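Local atomic coordinates of arabinofuranosidase (Bifidobacterium longum, PDB entry 2Y2W), a protein that hydrolyses terminal alpha-L-arabinofuranosyl bonds in arabinan and arabinoxylan, a step in the breakdown of plant cell walls. Residues A233-A238 / L271-E276; D279-H284 / A315-A320; A298-F303 / T381-V386. One frame throughout, in Å; residues are numbered along the deposited sequence.

Contact 1 of 3, residues A233-A238 / L271-E276; sequences AVDKVA and LTKAYE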
loop_
_atom_site.group_PDB
_atom_site.type_symbol
_atom_site.label_atom_id
_atom_site.label_comp_id
_atom_site.label_asym_id
_atom_site.label_seq_id
_atom_site.Cartn_x
_atom_site.Cartn_y
_atom_site.Cartn_z
ATOM N N ALA D 233 -3.231 -6.994 6.302
ATOM C CA ALA D 233 -1.775 -6.872 6.215
ATOM C C ALA D 233 -1.045 -8.003 6.946
ATOM O O ALA D 233 -0.140 -8.624 6.387
ATOM C CB ALA D 233 -1.323 -5.515 6.730
ATOM N N VAL D 234 -1.449 -8.269 8.188
ATOM C CA VAL D 234 -0.835 -9.319 8.999
ATOM C C VAL D 234 -1.096 -10.716 8.421
ATOM O O VAL D 234 -0.265 -11.610 8.561
ATOM C CB VAL D 234 -1.244 -9.219 10.505
ATOM C CG1 VAL D 234 -2.682 -9.681 10.736
ATOM C CG2 VAL D 234 -0.282 -10.005 11.384
ATOM N N ASP D 235 -2.238 -10.889 7.757
ATOM C CA ASP D 235 -2.551 -12.146 7.084
ATOM C C ASP D 235 -1.574 -12.411 5.943
ATOM O O ASP D 235 -1.108 -13.538 5.777
ATOM C CB ASP D 235 -3.994 -12.144 6.565
ATOM C CG ASP D 235 -4.361 -13.431 5.829
ATOM O OD1 ASP D 235 -3.921 -14.527 6.248
ATOM O OD2 ASP D 235 -5.102 -13.342 4.829
ATOM N N LYS D 236 -1.269 -11.370 5.169
ATOM C CA LYS D 236 -0.302 -11.459 4.071
ATOM C C LYS D 236 1.118 -11.741 4.572
ATOM O O LYS D 236 1.787 -12.646 4.069
ATOM C CB LYS D 236 -0.318 -10.181 3.224
ATOM C CG LYS D 236 -1.556 -10.017 2.351
ATOM C CD LYS D 236 -1.616 -8.628 1.716
ATOM C CE LYS D 236 -2.964 -8.367 1.048
ATOM N NZ LYS D 236 -4.120 -8.390 2.002
ATOM N N VAL D 237 1.558 -10.976 5.572
ATOM C CA VAL D 237 2.921 -11.086 6.100
ATOM C C VAL D 237 3.160 -12.394 6.865
ATOM O O VAL D 237 4.191 -13.044 6.676
ATOM C CB VAL D 237 3.307 -9.858 6.971
ATOM C CG1 VAL D 237 4.735 -9.980 7.488
ATOM C CG2 VAL D 237 3.157 -8.573 6.171
ATOM N N ALA D 238 2.207 -12.772 7.718
ATOM C CA ALA D 238 2.320 -13.994 8.524
ATOM C C ALA D 238 2.357 -15.255 7.666
ATOM O O ALA D 238 3.153 -16.161 7.920
ATOM C CB ALA D 238 1.195 -14.077 9.545
ATOM N N LEU D 271 -7.418 -11.562 14.539
ATOM C CA LEU D 271 -7.099 -12.975 14.750
ATOM C C LEU D 271 -7.979 -13.924 13.934
ATOM O O LEU D 271 -7.503 -14.961 13.492
ATOM C CB LEU D 271 -7.128 -13.343 16.240
ATOM C CG LEU D 271 -6.152 -12.618 17.181
ATOM C CD1 LEU D 271 -6.396 -13.026 18.626
ATOM C CD2 LEU D 271 -4.691 -12.844 16.797
ATOM N N THR D 272 -9.244 -13.565 13.724
ATOM C CA THR D 272 -10.162 -14.394 12.933
ATOM C C THR D 272 -9.653 -14.601 11.505
ATOM O O THR D 272 -9.681 -15.720 10.990
ATOM C CB THR D 272 -11.605 -13.811 12.913
ATOM O OG1 THR D 272 -12.124 -13.774 14.247
ATOM C CG2 THR D 272 -12.535 -14.655 12.046
ATOM N N LYS D 273 -9.175 -13.527 10.881
ATOM C CA LYS D 273 -8.693 -13.585 9.504
ATOM C C LYS D 273 -7.328 -14.261 9.388
ATOM O O LYS D 273 -7.131 -15.123 8.529
ATOM C CB LYS D 273 -8.653 -12.185 8.881
ATOM C CG LYS D 273 -8.503 -12.189 7.364
ATOM C CD LYS D 273 -8.885 -10.848 6.765
ATOM C CE LYS D 273 -8.828 -10.887 5.245
ATOM N NZ LYS D 273 -9.255 -9.591 4.641
ATOM N N ALA D 274 -6.397 -13.880 10.257
ATOM C CA ALA D 274 -5.010 -14.329 10.142
ATOM C C ALA D 274 -4.681 -15.548 11.009
ATOM O O ALA D 274 -3.509 -15.901 11.162
ATOM C CB ALA D 274 -4.065 -13.179 10.450
ATOM N N TYR D 275 -5.716 -16.192 11.549
ATOM C CA TYR D 275 -5.557 -17.294 12.509
ATOM C C TYR D 275 -4.496 -18.333 12.142
ATOM O O TYR D 275 -3.584 -18.591 12.930
ATOM C CB TYR D 275 -6.904 -17.983 12.790
ATOM C CG TYR D 275 -6.770 -19.291 13.542
ATOM C CD1 TYR D 275 -6.441 -19.311 14.897
ATOM C CD2 TYR D 275 -6.959 -20.510 12.890
ATOM C CE1 TYR D 275 -6.307 -20.513 15.582
ATOM C CE2 TYR D 275 -6.825 -21.714 13.565
ATOM C CZ TYR D 275 -6.500 -21.710 14.909
ATOM O OH TYR D 275 -6.374 -22.905 15.575
ATOM N N GLU D 276 -4.624 -18.918 10.955
ATOM C CA GLU D 276 -3.795 -20.056 10.542
ATOM C C GLU D 276 -2.282 -19.876 10.693
ATOM O O GLU D 276 -1.587 -20.811 11.093
ATOM C CB GLU D 276 -4.137 -20.498 9.112
ATOM C CG GLU D 276 -5.115 -21.680 9.038
ATOM C CD GLU D 276 -4.567 -22.971 9.667
ATOM O OE1 GLU D 276 -3.326 -23.140 9.751
ATOM O OE2 GLU D 276 -5.387 -23.823 10.079
#
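Set between its backbone N and carbonyl carbon (chi1 74°), CG1 of V234 is brought up to A274, while the next side chain, D235, runs with CG opposite the backbone N (chi1 179°) and sends its carboxylate out past the same alanine. The methyl of A274 is the point on which both converge. A274 CB lies 3.8 Å from V234 CG1 and also 3.8 Å from D235 CA, so it rests on the backbone of the other helix itself. The two chains come remarkably close here, with the CA atoms of D235 and A274 4.5 Å apart. Alanine suits such a place, because a one-carbon side chain lets the two backbones approach this closely, and a branched valine beside it supplies the apolar partner.

Beside this apolar centre the contact turns polar. The aliphatic stem of K273 passes D235, whose OD2 is 4.4 Å from K273 CG, but the lysine ammonium does not pair with this acid: K273 NZ stays 5.6 Å from D235 OD2. The carboxylate instead receives a hydrogen bond from H224 of the second subunit, and K236 forms a salt bridge with E229 of that subunit, so this face of the helix also serves the subunit interface.

Both helices belong to the outer layer of the (beta/alpha)8 barrel. Helix 227-244 follows strand 209-212 and helix 265-274 follows strand 249-252; V234 reaches inward to I212 and A252 on these two strands, and L271 leans on A321 and A324 of helix 307-327.

Contact 2 of 3, residues D279-H284 / A315-A320; sequences DFVSCH and ATVSDA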
loop_
_atom_site.group_PDB
_atom_site.type_symbol
_atom_site.label_atom_id
_atom_site.label_comp_id
_atom_site.label_asym_id
_atom_site.label_seq_id
_atom_site.Cartn_x
_atom_site.Cartn_y
_atom_site.Cartn_z
ATOM N N ASP D 279 0.619 -17.275 15.913
ATOM C CA ASP D 279 0.924 -18.086 17.077
ATOM C C ASP D 279 0.657 -17.310 18.365
ATOM O O ASP D 279 0.326 -17.896 19.397
ATOM C CB ASP D 279 2.380 -18.545 17.012
ATOM C CG ASP D 279 2.681 -19.347 15.755
ATOM O OD1 ASP D 279 2.349 -20.554 15.727
ATOM O OD2 ASP D 279 3.247 -18.770 14.796
ATOM N N PHE D 280 0.796 -15.990 18.286
ATOM C CA PHE D 280 0.611 -15.115 19.434
ATOM C C PHE D 280 -0.255 -13.912 19.098
ATOM O O PHE D 280 -0.390 -13.531 17.934
ATOM C CB PHE D 280 1.959 -14.608 19.947
ATOM C CG PHE D 280 2.769 -15.640 20.675
ATOM C CD1 PHE D 280 2.629 -15.808 22.049
ATOM C CD2 PHE D 280 3.691 -16.425 19.992
ATOM C CE1 PHE D 280 3.390 -16.751 22.734
ATOM C CE2 PHE D 280 4.457 -17.375 20.666
ATOM C CZ PHE D 280 4.306 -17.538 22.040
ATOM N N VAL D 281 -0.842 -13.332 20.139
ATOM C CA VAL D 281 -1.467 -12.018 20.067
ATOM C C VAL D 281 -0.859 -11.173 21.190
ATOM O O VAL D 281 -0.697 -11.649 22.313
ATOM C CB VAL D 281 -3.021 -12.098 20.143
ATOM C CG1 VAL D 281 -3.493 -12.816 21.412
ATOM C CG2 VAL D 281 -3.654 -10.715 20.013
ATOM N N SER D 282 -0.499 -9.932 20.873
ATOM C CA SER D 282 0.228 -9.079 21.810
ATOM C C SER D 282 -0.702 -8.295 22.727
ATOM O O SER D 282 -1.752 -7.821 22.299
ATOM C CB SER D 282 1.154 -8.114 21.063
ATOM O OG SER D 282 0.432 -7.007 20.550
ATOM N N CYS D 283 -0.297 -8.164 23.986
ATOM C CA CYS D 283 -1.006 -7.343 24.957
ATOM C C CYS D 283 -0.058 -6.312 25.547
ATOM O O CYS D 283 1.087 -6.628 25.886
ATOM C CB CYS D 283 -1.587 -8.203 26.076
ATOM S SG CYS D 283 -2.790 -9.422 25.535
ATOM N N HIS D 284 -0.543 -5.079 25.662
ATOM C CA HIS D 284 0.241 -3.979 26.212
ATOM C C HIS D 284 -0.460 -3.378 27.426
ATOM O O HIS D 284 -1.631 -3.002 27.351
ATOM C CB HIS D 284 0.492 -2.914 25.139
ATOM C CG HIS D 284 1.382 -3.376 24.024
ATOM N ND1 HIS D 284 2.286 -2.543 23.402
ATOM C CD2 HIS D 284 1.516 -4.585 23.428
ATOM C CE1 HIS D 284 2.930 -3.217 22.466
ATOM N NE2 HIS D 284 2.483 -4.459 22.464
ATOM N N ALA D 315 -8.414 -12.002 30.426
ATOM C CA ALA D 315 -9.699 -12.665 30.190
ATOM C C ALA D 315 -10.323 -12.272 28.852
ATOM O O ALA D 315 -10.782 -13.135 28.103
ATOM C CB ALA D 315 -10.667 -12.380 31.337
ATOM N N THR D 316 -10.314 -10.973 28.557
ATOM C CA THR D 316 -10.958 -10.423 27.364
ATOM C C THR D 316 -10.215 -10.792 26.078
ATOM O O THR D 316 -10.841 -11.144 25.073
ATOM C CB THR D 316 -11.103 -8.883 27.459
ATOM O OG1 THR D 316 -11.568 -8.524 28.763
ATOM C CG2 THR D 316 -12.086 -8.360 26.420
ATOM N N VAL D 317 -8.887 -10.709 26.115
ATOM C CA VAL D 317 -8.064 -11.038 24.950
ATOM C C VAL D 317 -8.120 -12.539 24.651
ATOM O O VAL D 317 -8.230 -12.939 23.489
ATOM C CB VAL D 317 -6.603 -10.545 25.118
ATOM C CG1 VAL D 317 -5.718 -11.046 23.982
ATOM C CG2 VAL D 317 -6.565 -9.028 25.175
ATOM N N SER D 318 -8.066 -13.353 25.703
ATOM C CA SER D 318 -8.193 -14.806 25.579
ATOM C C SER D 318 -9.510 -15.202 24.920
ATOM O O SER D 318 -9.532 -16.037 24.012
ATOM C CB SER D 318 -8.078 -15.475 26.947
ATOM O OG SER D 318 -6.841 -15.161 27.559
ATOM N N ASP D 319 -10.601 -14.592 25.380
ATOM C CA ASP D 319 -11.932 -14.844 24.836
ATOM C C ASP D 319 -11.998 -14.461 23.358
ATOM O O ASP D 319 -12.622 -15.158 22.551
ATOM C CB ASP D 319 -12.979 -14.076 25.645
ATOM C CG ASP D 319 -14.394 -14.330 25.164
ATOM O OD1 ASP D 319 -14.849 -15.495 25.216
ATOM O OD2 ASP D 319 -15.054 -13.355 24.744
ATOM N N ALA D 320 -11.343 -13.352 23.018
ATOM C CA ALA D 320 -11.216 -12.897 21.635
ATOM C C ALA D 320 -10.383 -13.873 20.804
ATOM O O ALA D 320 -10.717 -14.157 19.652
ATOM C CB ALA D 320 -10.611 -11.501 21.593
#
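V281 and C283 meet V317 without a ring or any other flat group, so there are no faces or edges to match: two forked aliphatic side chains and a sulfur do all the touching. V317 holds CG1 opposite its backbone N (chi1 173°), which pushes that methyl out from the helix between the two strand residues. V317 CG1 is 3.8 Å from V281 CG1, and the two valines pass side by side, pointing opposite ways. C283 SG settles against the fork of V317, 3.7 Å from CG1 and 3.8 Å from CG2, the wide, polarisable sulfur touching both branches at once.

This is the packing of a (beta/alpha)8 barrel, in which strand 280-287 leads through helix 307-327 to the parallel strand 335-341. Alternate strand residues face opposite ways: V281 and C283, whose apolar side chains suit the helix-facing side, meet V317, whereas H284 turns to the other side, where its ring can hydrogen-bond E215, the probable acid/base of catalysis. Around the trio, F263 and E267 also touch V317, L271 packs on V281, and F338 of the neighbouring strand lies against C283.

Contact 3 of 3, residues A298-F303 / T381-V386; sequences ASMQDF and TAADAV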
loop_
_atom_site.group_PDB
_atom_site.type_symbol
_atom_site.label_atom_id
_atom_site.label_comp_id
_atom_site.label_asym_id
_atom_site.label_seq_id
_atom_site.Cartn_x
_atom_site.Cartn_y
_atom_site.Cartn_z
ATOM N N ALA D 298 -6.097 7.960 47.285
ATOM C CA ALA D 298 -7.098 7.288 46.460
ATOM C C ALA D 298 -6.480 6.732 45.181
ATOM O O ALA D 298 -6.727 5.582 44.817
ATOM C CB ALA D 298 -8.245 8.239 46.131
ATOM N N SER D 299 -5.677 7.558 44.513
ATOM C CA SER D 299 -4.998 7.174 43.278
ATOM C C SER D 299 -3.938 6.103 43.537
ATOM O O SER D 299 -3.732 5.212 42.708
ATOM C CB SER D 299 -4.364 8.398 42.616
ATOM O OG SER D 299 -3.369 8.965 43.450
ATOM N N MET D 300 -3.274 6.209 44.688
ATOM C CA MET D 300 -2.293 5.223 45.141
ATOM C C MET D 300 -2.929 3.843 45.322
ATOM O O MET D 300 -2.385 2.843 44.849
ATOM C CB MET D 300 -1.626 5.698 46.441
ATOM C CG MET D 300 -0.785 4.653 47.182
ATOM S SD MET D 300 0.554 3.925 46.216
ATOM C CE MET D 300 1.642 5.329 45.975
ATOM N N GLN D 301 -4.079 3.801 45.992
ATOM C CA GLN D 301 -4.803 2.548 46.235
ATOM C C GLN D 301 -5.320 1.906 44.943
ATOM O O GLN D 301 -5.350 0.680 44.827
ATOM C CB GLN D 301 -5.951 2.763 47.233
ATOM C CG GLN D 301 -6.559 1.473 47.798
ATOM C CD GLN D 301 -5.614 0.719 48.724
ATOM O OE1 GLN D 301 -5.489 1.043 49.905
ATOM N NE2 GLN D 301 -4.955 -0.303 48.190
ATOM N N ASP D 302 -5.727 2.736 43.982
ATOM C CA ASP D 302 -6.105 2.257 42.650
ATOM C C ASP D 302 -4.900 1.630 41.945
ATOM O O ASP D 302 -5.018 0.593 41.286
ATOM C CB ASP D 302 -6.655 3.403 41.790
ATOM C CG ASP D 302 -7.956 3.981 42.328
ATOM O OD1 ASP D 302 -8.429 3.542 43.399
ATOM O OD2 ASP D 302 -8.505 4.891 41.667
ATOM N N PHE D 303 -3.746 2.276 42.102
ATOM C CA PHE D 303 -2.504 1.864 41.462
ATOM C C PHE D 303 -1.958 0.543 42.012
ATOM O O PHE D 303 -1.426 -0.273 41.259
ATOM C CB PHE D 303 -1.467 2.986 41.578
ATOM C CG PHE D 303 -0.098 2.610 41.092
ATOM C CD1 PHE D 303 0.097 2.145 39.794
ATOM C CD2 PHE D 303 1.002 2.743 41.928
ATOM C CE1 PHE D 303 1.363 1.801 39.346
ATOM C CE2 PHE D 303 2.274 2.410 41.487
ATOM C CZ PHE D 303 2.456 1.940 40.192
ATOM N N THR D 381 9.699 4.127 42.778
ATOM C CA THR D 381 9.437 4.148 44.211
ATOM C C THR D 381 9.193 2.736 44.730
ATOM O O THR D 381 8.952 1.813 43.946
ATOM C CB THR D 381 8.201 5.010 44.539
ATOM O OG1 THR D 381 7.053 4.477 43.865
ATOM C CG2 THR D 381 8.417 6.456 44.107
ATOM N N ALA D 382 9.247 2.579 46.052
ATOM C CA ALA D 382 8.973 1.299 46.703
ATOM C C ALA D 382 7.614 0.738 46.297
ATOM O O ALA D 382 7.449 -0.476 46.185
ATOM C CB ALA D 382 9.057 1.446 48.214
ATOM N N ALA D 383 6.650 1.630 46.073
ATOM C CA ALA D 383 5.303 1.243 45.657
ATOM C C ALA D 383 5.270 0.721 44.221
ATOM O O ALA D 383 4.577 -0.255 43.932
ATOM C CB ALA D 383 4.340 2.408 45.825
ATOM N N ASP D 384 6.026 1.370 43.334
ATOM C CA ASP D 384 6.117 0.964 41.927
ATOM C C ASP D 384 6.602 -0.480 41.788
ATOM O O ASP D 384 6.116 -1.228 40.938
ATOM C CB ASP D 384 7.040 1.904 41.146
ATOM C CG ASP D 384 6.484 3.318 41.026
ATOM O OD1 ASP D 384 5.246 3.487 41.018
ATOM O OD2 ASP D 384 7.292 4.268 40.932
ATOM N N ALA D 385 7.553 -0.857 42.641
ATOM C CA ALA D 385 8.100 -2.210 42.663
ATOM C C ALA D 385 7.076 -3.242 43.127
ATOM O O ALA D 385 7.002 -4.337 42.567
ATOM C CB ALA D 385 9.335 -2.261 43.537
ATOM N N VAL D 386 6.286 -2.887 44.142
ATOM C CA VAL D 386 5.272 -3.791 44.694
ATOM C C VAL D 386 4.166 -4.072 43.669
ATOM O O VAL D 386 3.639 -5.186 43.601
ATOM C CB VAL D 386 4.679 -3.258 46.038
ATOM C CG1 VAL D 386 3.580 -4.177 46.571
ATOM C CG2 VAL D 386 5.776 -3.105 47.085
#
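A capping box opens helix 382-397, and the aspartate that completes it, D384, also meets F303 of helix 297-304. T381 stands at the N-cap. Its backbone N donates to D384 OD2 at 3.0 Å in an almost straight bond (175°), arriving from above the carboxylate plane, and the T381 hydroxyl adds a weak bond to the same oxygen. In return D384 N makes a weak bond to T381 OG1, closing the box. Threonine and aspartate suit these places because their short polar side chains can fold back on the amides of the first turn, and the positive end of the helix would probably favour the acid's negative charge.

The other carboxylate oxygen looks across to the neighbouring helix. D384 OD1 lies 3.2 Å from F303 CE2 and nearly as close to CZ, approaching the ring obliquely, with ring and carboxylate planes 76° apart. Y345 OH hydrogen-bonds this same oxygen, so both ends of the acid are held. Were D384 an alanine, the T381 amide and hydroxyl and Y345 OH would probably lose their acceptor, and a gap would open beside the F303 ring. The F303 side chain is about 9 Å from those of Y286 and W344, which probably bind and recognise the substrate.

One turn back, the M300 side chain doubles back along its outer part, carrying the thioether to A383; M300 CE is 4.0 Å from A383 CB. A flexible methionine can reach across to a small alanine where the axes of the short segments 298-303 and 382-386 come no nearer than 11.2 Å, their directions 30° apart.

Helix 297-304 lies in the excursion after barrel strand 280-287, and helix 382-397 falls, along the chain, between strands 335-341 and 402-408.

Overall arrangement
From the N terminus, contact 1 comes first: residues 233-238 and 271-276 close a loop that includes barrel strand 249-252, joining two successive outer helices. It is complete before contact 2 opens at 279-284, yet the two touch, since L271 CD2 lies 3.8 Å from V281 CB. Contact 3 opens at 298-303, before contact 2 closes at 315-320, and itself closes only at 381-386, so contacts 2 and 3 cross along the chain. Contact 2 joins a strand to the helix layer, whereas contact 3 ties the excursion after that strand to the helix before strand 402-408. Contacts 1 and 3 lie on opposite sides of the chain's centre, their own centres about 39 Å apart.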